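Sugar fermentation stimulation protein homolog (Pyrococcus furiosus, PDB 4DA2) probably binds DNA, joining an OB-fold domain to a PD-(D/E)xK nuclease-type domain that holds calcium ions. Local coordinates at residues 2-7 with 219-224; 75-80 with 176-181. The protein carries 1 engineered substitution. One frame throughout, in Å; residues are numbered along the deposited sequence.

Interaction 1 (2-7 with 219-224); sequences MKLMEV and GEIIYR
Lys3 lies across Glu220 on one face of an antiparallel pair of strands, and each part of its long side chain finds a partner. Lys3 CB rests on Ile222 CD1 at 4.1 Å. CG, set anti to the backbone N (chi1 172°), passes over the carbonyl oxygen of Ile221. Lys3 CD packs 3.7 Å from Glu220 CG, and a bend at chi3 (85°) brings CE near Glu220 OE2. Lys3 NZ reaches Glu220 OE2 at 3.0 Å, on its anti lone pair, and Glu6 OE2 at 2.6 Å, also on the anti side but out of the carboxylate plane. One lysine thus bridges two glutamates that would otherwise probably repel. Ser218 OG holds Glu220 OE1. An alanine in place of Glu220 takes away the second carboxylate, so Lys3 NZ would probably be held by Glu6 alone and be freer to swing.

Lys3 and Glu6 share a face because of a beta bulge: Leu4 and Met5 together stand opposite Ile221, which accepts from Leu4 N and donates to Met5 O. Apolar residues suit the other face, where Met5 CG lies alongside Ile221 CB. Leu4 crosses Tyr223 CB. Just before strand 220-224, Gly219 O accepts from Val7 N; a CB on Gly219 would jam against the preceding carbonyl oxygen and run into Val7 O. Leu4 packs on Ala87 and Ile91 of helix 81-93, Met5 and Ile221 on Leu83. Strands 2-6 and 207-215 flank 220-224 in the large mixed sheet that includes the calcium-binding strands 115-122 and 127-139 of the PD-(D/E)xK domain.

Interaction 2 (75-80 with 176-181); sequences KIAIID and GALPNV
Ala177 meets Ile78 twice, once through its backbone and once through its methyl. Ala177 O accepts from Ile78 N at 2.9 Å, the donor lying in the carbonyl plane and the N-H pointing fairly straight at it (154°). Ala177 O also receives a CA-H contact from Ala77, with Ala77 CA 3.3 Å away. The methyl of Ala177 points toward the strand, where Ala177 CB comes within 3.5 Å of Ile78 O and 3.8 Å of Ile78 CB. So close an approach of main chains suits alanine, whose single carbon fills the space beside the strand without pushing the loop off its hydrogen bond.

This is a seam between domains: 75-78 is the last strand of the N-terminal OB-fold domain, bonded to strand 65-72, whereas the loop 176-181 follows strand 169-176 of the PD-(D/E)xK domain. Between these two segments there is one main-chain hydrogen bond; the remainder is apolar packing.

Pro179 supplies the next patch. Pro179 CB lies 3.9 Å from Lys75 CB, and its CD approaches Ala77 CA; proline, with no backbone N-H to satisfy, is well suited to such a buried apolar place. Lys75 offers only its first methylenes. CG sits beside the backbone N (chi1 -53°), and with a further bend at chi2 the chain slides past the ring in the opposite direction, carrying the ammonium away. Leu178, whose CB points away, brings CD2 back to within 3.7 Å of Ala77 CB, and both side chains also touch Phe46. Beyond the ring, Pro179 O accepts a hydrogen bond from Arg138 NH2.

How the interactions relate
Interactions 1 and 2 have centres 11 Å apart and touch directly. Ile221 CD1 of interaction 1 packs against Ile78 CD1 of interaction 2 at 3.8 Å, and both side chains also rest on Met215. Arg224, at the far end of 219-224, reaches the loop 176-181: Arg224 NH2 lies 3.3 Å from Val181 O, a probable hydrogen bond, and makes a weak one to Leu178 O. So the strand pair touches the inter-domain contact at two places, Ile221 and Arg224. The side chain of Ala177 is about 13 Å from a bound calcium ion; Val136, which it touches, belongs to strand 127-139, as do the calcium-binding residues Glu131 and Thr132.

Interaction 1 (2-7 with 219-224)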
loop_
_atom_site.group_PDB
_atom_site.type_symbol
_atom_site.label_atom_id
_atom_site.label_comp_id
_atom_site.label_asym_id
_atom_site.label_seq_id
_atom_site.Cartn_x
_atom_site.Cartn_y
_atom_site.Cartn_z
ATOM N N MET A 2 2.794 15.802 7.137
ATOM C CA MET A 2 2.312 15.700 8.505
ATOM C C MET A 2 2.409 14.270 9.042
ATOM O O MET A 2 2.426 13.303 8.269
ATOM C CB MET A 2 0.896 16.291 8.652
ATOM C CG MET A 2 -0.217 15.594 7.906
ATOM S SD MET A 2 -1.685 16.660 7.733
ATOM C CE MET A 2 -2.034 17.073 9.437
ATOM N N LYS A 3 2.510 14.137 10.361
ATOM C CA LYS A 3 2.632 12.812 10.989
ATOM C C LYS A 3 1.295 12.106 11.178
ATOM O O LYS A 3 0.334 12.722 11.613
ATOM C CB LYS A 3 3.362 12.955 12.321
ATOM C CG LYS A 3 3.381 11.684 13.158
ATOM C CD LYS A 3 4.527 11.692 14.149
ATOM C CE LYS A 3 4.156 12.417 15.416
ATOM N NZ LYS A 3 5.170 12.163 16.467
ATOM N N LEU A 4 1.237 10.815 10.851
ATOM C CA LEU A 4 0.013 10.037 11.017
ATOM C C LEU A 4 0.028 9.191 12.271
ATOM O O LEU A 4 -0.995 9.062 12.949
ATOM C CB LEU A 4 -0.213 9.079 9.839
ATOM C CG LEU A 4 -0.521 9.637 8.465
ATOM C CD1 LEU A 4 -0.718 8.509 7.472
ATOM C CD2 LEU A 4 -1.746 10.575 8.501
ATOM N N MET A 5 1.172 8.551 12.528
ATOM C CA MET A 5 1.289 7.542 13.571
ATOM C C MET A 5 2.781 7.186 13.759
ATOM O O MET A 5 3.630 7.691 13.039
ATOM C CB MET A 5 0.511 6.265 13.218
ATOM C CG MET A 5 0.794 5.693 11.820
ATOM S SD MET A 5 -0.073 4.152 11.453
ATOM C CE MET A 5 0.702 2.998 12.584
ATOM N N GLU A 6 3.036 6.305 14.715
ATOM C CA GLU A 6 4.382 5.861 15.052
ATOM C C GLU A 6 4.394 4.359 15.219
ATOM O O GLU A 6 3.450 3.774 15.758
ATOM C CB GLU A 6 4.841 6.519 16.353
ATOM C CG GLU A 6 4.906 8.027 16.298
ATOM C CD GLU A 6 5.080 8.665 17.662
ATOM O OE1 GLU A 6 4.810 8.001 18.695
ATOM O OE2 GLU A 6 5.478 9.840 17.688
ATOM N N VAL A 7 5.477 3.742 14.766
ATOM C CA VAL A 7 5.704 2.323 14.960
ATOM C C VAL A 7 6.862 2.164 15.941
ATOM O O VAL A 7 7.943 2.706 15.730
ATOM C CB VAL A 7 6.043 1.642 13.624
ATOM C CG1 VAL A 7 6.498 0.195 13.833
ATOM C CG2 VAL A 7 4.848 1.711 12.687
ATOM N N GLY A 219 10.627 5.781 13.398
ATOM C CA GLY A 219 9.364 5.049 13.465
ATOM C C GLY A 219 8.159 5.902 13.099
ATOM O O GLY A 219 7.061 5.368 12.932
ATOM N N GLU A 220 8.357 7.213 12.945
ATOM C CA GLU A 220 7.239 8.112 12.606
ATOM C C GLU A 220 6.803 7.926 11.166
ATOM O O GLU A 220 7.634 7.908 10.257
ATOM C CB GLU A 220 7.625 9.573 12.827
ATOM C CG GLU A 220 7.745 9.923 14.303
ATOM C CD GLU A 220 8.479 11.217 14.518
ATOM O OE1 GLU A 220 9.684 11.274 14.171
ATOM O OE2 GLU A 220 7.850 12.172 15.026
ATOM N N ILE A 221 5.497 7.801 10.965
ATOM C CA ILE A 221 4.961 7.622 9.617
ATOM C C ILE A 221 4.434 8.973 9.139
ATOM O O ILE A 221 3.645 9.637 9.819
ATOM C CB ILE A 221 3.894 6.507 9.545
ATOM C CG1 ILE A 221 4.554 5.127 9.738
ATOM C CG2 ILE A 221 3.101 6.565 8.197
ATOM C CD1 ILE A 221 3.616 3.962 9.508
ATOM N N ILE A 222 4.925 9.377 7.981
ATOM C CA ILE A 222 4.719 10.734 7.470
ATOM C C ILE A 222 3.831 10.705 6.219
ATOM O O ILE A 222 4.104 9.986 5.251
ATOM C CB ILE A 222 6.092 11.428 7.153
ATOM C CG1 ILE A 222 7.024 11.428 8.381
ATOM C CG2 ILE A 222 5.900 12.857 6.633
ATOM C CD1 ILE A 222 6.369 11.950 9.658
ATOM N N TYR A 223 2.790 11.536 6.219
ATOM C CA TYR A 223 1.920 11.641 5.068
ATOM C C TYR A 223 2.327 12.916 4.349
ATOM O O TYR A 223 2.217 13.998 4.922
ATOM C CB TYR A 223 0.446 11.688 5.539
ATOM C CG TYR A 223 -0.545 12.088 4.457
ATOM C CD1 TYR A 223 -0.521 11.487 3.177
ATOM C CD2 TYR A 223 -1.502 13.077 4.700
ATOM C CE1 TYR A 223 -1.425 11.860 2.188
ATOM C CE2 TYR A 223 -2.422 13.451 3.702
ATOM C CZ TYR A 223 -2.370 12.838 2.456
ATOM O OH TYR A 223 -3.265 13.214 1.472
ATOM N N ARG A 224 2.826 12.779 3.114
ATOM C CA ARG A 224 3.356 13.903 2.357
ATOM C C ARG A 224 2.267 14.642 1.547
ATOM O O ARG A 224 2.498 15.754 1.082
ATOM C CB ARG A 224 4.528 13.473 1.461
ATOM C CG ARG A 224 5.793 12.966 2.225
ATOM C CD ARG A 224 7.015 12.909 1.273
ATOM N NE ARG A 224 6.706 12.189 0.039
ATOM C CZ ARG A 224 6.643 10.863 -0.065
ATOM N NH1 ARG A 224 6.904 10.094 0.985
ATOM N NH2 ARG A 224 6.327 10.299 -1.225
#

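Interaction 2 (75-80 with 176-181)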
loop_
_atom_site.group_PDB
_atom_site.type_symbol
_atom_site.label_atom_id
_atom_site.label_comp_id
_atom_site.label_asym_id
_atom_site.label_seq_id
_atom_site.Cartn_x
_atom_site.Cartn_y
_atom_site.Cartn_z
ATOM N N LYS A 75 15.415 7.391 4.354
ATOM C CA LYS A 75 14.146 7.216 5.054
ATOM C C LYS A 75 13.821 5.727 4.930
ATOM O O LYS A 75 14.718 4.899 4.616
ATOM C CB LYS A 75 13.031 8.085 4.403
ATOM C CG LYS A 75 13.322 9.598 4.226
ATOM C CD LYS A 75 13.209 10.374 5.534
ATOM C CE LYS A 75 13.107 11.919 5.361
ATOM N NZ LYS A 75 14.328 12.546 4.745
ATOM N N ILE A 76 12.549 5.374 5.118
ATOM C CA ILE A 76 12.117 3.981 4.980
ATOM C C ILE A 76 10.922 3.861 4.023
ATOM O O ILE A 76 9.907 4.533 4.243
ATOM C CB ILE A 76 11.742 3.386 6.338
ATOM C CG1 ILE A 76 12.981 3.376 7.262
ATOM C CG2 ILE A 76 11.203 1.951 6.146
ATOM C CD1 ILE A 76 12.662 3.194 8.768
ATOM N N ALA A 77 11.046 3.015 2.990
ATOM C CA ALA A 77 9.908 2.670 2.115
ATOM C C ALA A 77 9.089 1.607 2.859
ATOM O O ALA A 77 9.646 0.631 3.351
ATOM C CB ALA A 77 10.408 2.107 0.817
ATOM N N ILE A 78 7.772 1.781 2.929
ATOM C CA ILE A 78 6.943 0.832 3.669
ATOM C C ILE A 78 6.411 -0.183 2.665
ATOM O O ILE A 78 5.549 0.143 1.817
ATOM C CB ILE A 78 5.777 1.527 4.418
ATOM C CG1 ILE A 78 6.319 2.551 5.438
ATOM C CG2 ILE A 78 4.900 0.444 5.079
ATOM C CD1 ILE A 78 5.252 3.485 6.080
ATOM N N ILE A 79 6.879 -1.412 2.798
ATOM C CA ILE A 79 6.351 -2.517 1.974
ATOM C C ILE A 79 5.180 -3.285 2.553
ATOM O O ILE A 79 4.454 -3.949 1.799
ATOM C CB ILE A 79 7.467 -3.515 1.581
ATOM C CG1 ILE A 79 7.988 -4.275 2.799
ATOM C CG2 ILE A 79 8.568 -2.776 0.808
ATOM C CD1 ILE A 79 8.345 -5.744 2.499
ATOM N N ASP A 80 4.980 -3.196 3.876
ATOM C CA ASP A 80 3.949 -3.984 4.554
ATOM C C ASP A 80 2.571 -3.398 4.256
ATOM O O ASP A 80 2.283 -2.241 4.596
ATOM C CB ASP A 80 4.195 -4.026 6.070
ATOM C CG ASP A 80 3.225 -4.969 6.801
ATOM O OD1 ASP A 80 3.575 -6.147 7.019
ATOM O OD2 ASP A 80 2.120 -4.513 7.177
ATOM N N GLY A 176 1.641 5.295 -2.227
ATOM C CA GLY A 176 3.016 5.519 -2.700
ATOM C C GLY A 176 3.888 5.695 -1.481
ATOM O O GLY A 176 4.375 6.807 -1.179
ATOM N N ALA A 177 4.066 4.591 -0.753
ATOM C CA ALA A 177 4.825 4.574 0.496
ATOM C C ALA A 177 6.345 4.554 0.294
ATOM O O ALA A 177 7.065 3.785 0.970
ATOM C CB ALA A 177 4.394 3.384 1.380
ATOM N N LEU A 178 6.818 5.393 -0.637
ATOM C CA LEU A 178 8.244 5.600 -0.909
ATOM C C LEU A 178 8.549 7.049 -0.596
ATOM O O LEU A 178 7.740 7.909 -0.914
ATOM C CB LEU A 178 8.514 5.458 -2.424
ATOM C CG LEU A 178 8.398 4.121 -3.143
ATOM C CD1 LEU A 178 8.632 4.329 -4.604
ATOM C CD2 LEU A 178 9.366 3.088 -2.599
ATOM N N PRO A 179 9.732 7.333 -0.031
ATOM C CA PRO A 179 10.147 8.734 0.056
ATOM C C PRO A 179 10.486 9.248 -1.351
ATOM O O PRO A 179 10.715 8.453 -2.285
ATOM C CB PRO A 179 11.424 8.672 0.921
ATOM C CG PRO A 179 11.991 7.286 0.621
ATOM C CD PRO A 179 10.772 6.405 0.471
ATOM N N ASN A 180 10.485 10.568 -1.494
ATOM C CA ASN A 180 10.897 11.269 -2.727
ATOM C C ASN A 180 10.206 10.807 -4.010
ATOM O O ASN A 180 10.844 10.521 -5.015
ATOM C CB ASN A 180 12.429 11.254 -2.895
ATOM C CG ASN A 180 13.141 11.759 -1.662
ATOM O OD1 ASN A 180 13.353 11.004 -0.712
ATOM N ND2 ASN A 180 13.461 13.053 -1.638
ATOM N N VAL A 181 8.890 10.722 -3.958
ATOM C CA VAL A 181 8.107 10.576 -5.163
ATOM C C VAL A 181 7.039 11.646 -5.077
ATOM O O VAL A 181 6.634 12.028 -3.975
ATOM C CB VAL A 181 7.445 9.151 -5.307
ATOM C CG1 VAL A 181 8.474 8.086 -5.703
ATOM C CG2 VAL A 181 6.658 8.766 -4.046
#